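Local coordinates for avidin-related protein 2 (Gallus gallus, PDB 1WBI) that binds biotin in a pocket of its beta-barrel subunit, which assembles with three further copies into an avidin-type tetramer, at residues 4-9 / 84-89. Residues are numbered along the deposited sequence; the frame is centred on the assembly and turned at random. Where two conformers were deposited one is given.
Sequences ARKCSL and CFVDRS
Cys7 and Cys84 meet sulfur to sulfur: SG of Cys7 lies 2.1 Å from SG of Cys84 in a disulfide twisted at the S-S bond to a chi3 of -78°, close to the relaxed right angle. The two halves are set differently on their backbones. On Cys84 the sulfur stands opposite the backbone N (chi1 -174°), which carries it out from strand 77-86 to the N-terminal loop, whereas on Cys7 it is folded back beside its own N (chi1 -69°). Val86, two residues further along the same strand, also points at the loop. Its CG2 branch comes up against the disulfide 3.3 Å from SG of Cys7, a tight approach, and 3.9 Å from CB of Lys6, touching both, the two directions from the methyl lying nearly at right angles. The intervening Phe85 turns the other way and packs on Asp106 of a second subunit. The eight-stranded antiparallel barrel is the avidin fold, and this disulfide of the chain ties the segment leading into the first strand, 11-15, to the end of strand 77-86. The loop presents its cysteine from a type II turn running from Arg5 to Ser8, closed by a 3.2 Å bond from N of Ser8 to O of Arg5; Cys7 is its third residue and has positive phi. Since no hydrogen bond joins the two segments, the covalent link and the valine methyl carry the contact, while the carboxylate of Glu92 accepts a hydrogen bond from N of Cys7 and the side-chain amide of Gln56 gives one to its O. Beyond CB, the lysine chain bends at chi2 and then runs extended past Val86, delivering NZ to the carbonyl oxygen of Gly90 in the turn after the strand.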
loop_
_atom_site.group_PDB
_atom_site.type_symbol
_atom_site.label_atom_id
_atom_site.label_comp_id
_atom_site.label_asym_id
_atom_site.label_seq_id
_atom_site.Cartn_x
_atom_site.Cartn_y
_atom_site.Cartn_z
ATOM N N ALA A 4 -2.981 -17.990 29.361
ATOM C CA ALA A 4 -3.214 -17.238 28.097
ATOM C C ALA A 4 -2.621 -17.989 26.905
ATOM O O ALA A 4 -1.540 -18.586 26.989
ATOM C CB ALA A 4 -2.624 -15.844 28.181
ATOM N N ARG A 5 -3.337 -17.940 25.787
ATOM C CA ARG A 5 -2.888 -18.563 24.550
ATOM C C ARG A 5 -1.850 -17.706 23.855
ATOM O O ARG A 5 -1.926 -16.475 23.885
ATOM C CB ARG A 5 -4.054 -18.694 23.546
ATOM C CG ARG A 5 -4.832 -19.957 23.598
ATOM C CD ARG A 5 -6.001 -19.898 22.681
ATOM N NE ARG A 5 -5.640 -19.857 21.257
ATOM C CZ ARG A 5 -6.035 -20.740 20.340
ATOM N NH1 ARG A 5 -6.776 -21.797 20.667
ATOM N NH2 ARG A 5 -5.638 -20.594 19.082
ATOM N N LYS A 6 -0.929 -18.347 23.160
ATOM C CA LYS A 6 -0.058 -17.636 22.214
ATOM C C LYS A 6 -0.923 -16.936 21.172
ATOM O O LYS A 6 -1.931 -17.473 20.723
ATOM C CB LYS A 6 0.910 -18.611 21.538
ATOM C CG LYS A 6 1.933 -19.237 22.459
ATOM C CD LYS A 6 2.914 -18.255 23.083
ATOM C CE LYS A 6 3.944 -18.985 23.934
ATOM N NZ LYS A 6 5.041 -18.025 24.292
ATOM N N CYS A 7 -0.513 -15.749 20.773
ATOM C CA CYS A 7 -1.230 -14.937 19.780
ATOM C C CYS A 7 -2.630 -14.482 20.209
ATOM O O CYS A 7 -3.445 -14.044 19.368
ATOM C CB CYS A 7 -1.233 -15.606 18.396
ATOM S SG CYS A 7 0.351 -15.642 17.655
ATOM N N SER A 8 -2.918 -14.513 21.511
ATOM C CA SER A 8 -3.959 -13.612 22.059
ATOM C C SER A 8 -3.320 -12.252 22.102
ATOM O O SER A 8 -2.207 -12.095 22.596
ATOM C CB SER A 8 -4.392 -14.000 23.470
ATOM O OG SER A 8 -5.318 -13.055 23.975
ATOM N N LEU A 9 -3.958 -11.254 21.523
ATOM C CA LEU A 9 -3.315 -9.950 21.431
ATOM C C LEU A 9 -3.280 -9.224 22.782
ATOM O O LEU A 9 -2.480 -8.305 22.930
ATOM C CB LEU A 9 -4.014 -9.094 20.391
ATOM C CG LEU A 9 -3.800 -9.671 18.993
ATOM C CD1 LEU A 9 -4.569 -8.859 18.030
ATOM C CD2 LEU A 9 -2.297 -9.706 18.660
ATOM N N CYS A 84 -0.215 -12.951 13.398
ATOM C CA CYS A 84 0.595 -13.334 14.545
ATOM C C CYS A 84 1.177 -14.715 14.305
ATOM O O CYS A 84 0.410 -15.644 14.015
ATOM C CB CYS A 84 -0.246 -13.344 15.814
ATOM S SG CYS A 84 0.764 -13.637 17.322
ATOM N N PHE A 85 2.497 -14.809 14.271
ATOM C CA PHE A 85 3.218 -16.054 14.108
ATOM C C PHE A 85 3.839 -16.515 15.408
ATOM O O PHE A 85 4.198 -15.681 16.242
ATOM C CB PHE A 85 4.259 -15.890 13.031
ATOM C CG PHE A 85 3.692 -15.603 11.670
ATOM C CD1 PHE A 85 3.208 -16.635 10.855
ATOM C CD2 PHE A 85 3.653 -14.316 11.189
ATOM C CE1 PHE A 85 2.707 -16.364 9.598
ATOM C CE2 PHE A 85 3.188 -14.022 9.934
ATOM C CZ PHE A 85 2.684 -15.043 9.119
ATOM N N VAL A 86 3.972 -17.823 15.554
ATOM C CA VAL A 86 4.575 -18.406 16.765
ATOM C C VAL A 86 5.642 -19.391 16.307
ATOM O O VAL A 86 5.318 -20.330 15.598
ATOM C CB VAL A 86 3.547 -19.154 17.621
ATOM C CG1 VAL A 86 4.197 -19.610 18.927
ATOM C CG2 VAL A 86 2.350 -18.297 17.928
ATOM N N ASP A 87 6.904 -19.190 16.688
ATOM C CA ASP A 87 7.941 -20.133 16.335
ATOM C C ASP A 87 7.954 -21.325 17.323
ATOM O O ASP A 87 7.206 -21.348 18.288
ATOM C CB ASP A 87 9.312 -19.423 16.121
ATOM C CG ASP A 87 9.995 -19.002 17.380
ATOM O OD1 ASP A 87 9.655 -19.492 18.485
ATOM O OD2 ASP A 87 10.969 -18.197 17.243
ATOM N N ARG A 88 8.798 -22.314 17.054
ATOM C CA ARG A 88 8.794 -23.529 17.860
ATOM C C ARG A 88 9.191 -23.294 19.316
ATOM O O ARG A 88 8.827 -24.089 20.181
ATOM C CB ARG A 88 9.694 -24.581 17.229
ATOM C CG ARG A 88 11.162 -24.258 17.314
ATOM C CD ARG A 88 11.999 -25.527 17.267
ATOM N NE ARG A 88 13.322 -25.259 16.700
ATOM C CZ ARG A 88 13.591 -25.189 15.400
ATOM N NH1 ARG A 88 12.623 -25.350 14.488
ATOM N NH2 ARG A 88 14.839 -24.947 15.004
ATOM N N SER A 89 9.880 -22.189 19.589
ATOM C CA SER A 89 10.282 -21.815 20.952
ATOM C C SER A 89 9.201 -21.024 21.676
ATOM O O SER A 89 9.393 -20.625 22.829
ATOM C CB SER A 89 11.539 -20.963 20.909
ATOM O OG SER A 89 11.235 -19.608 20.606
#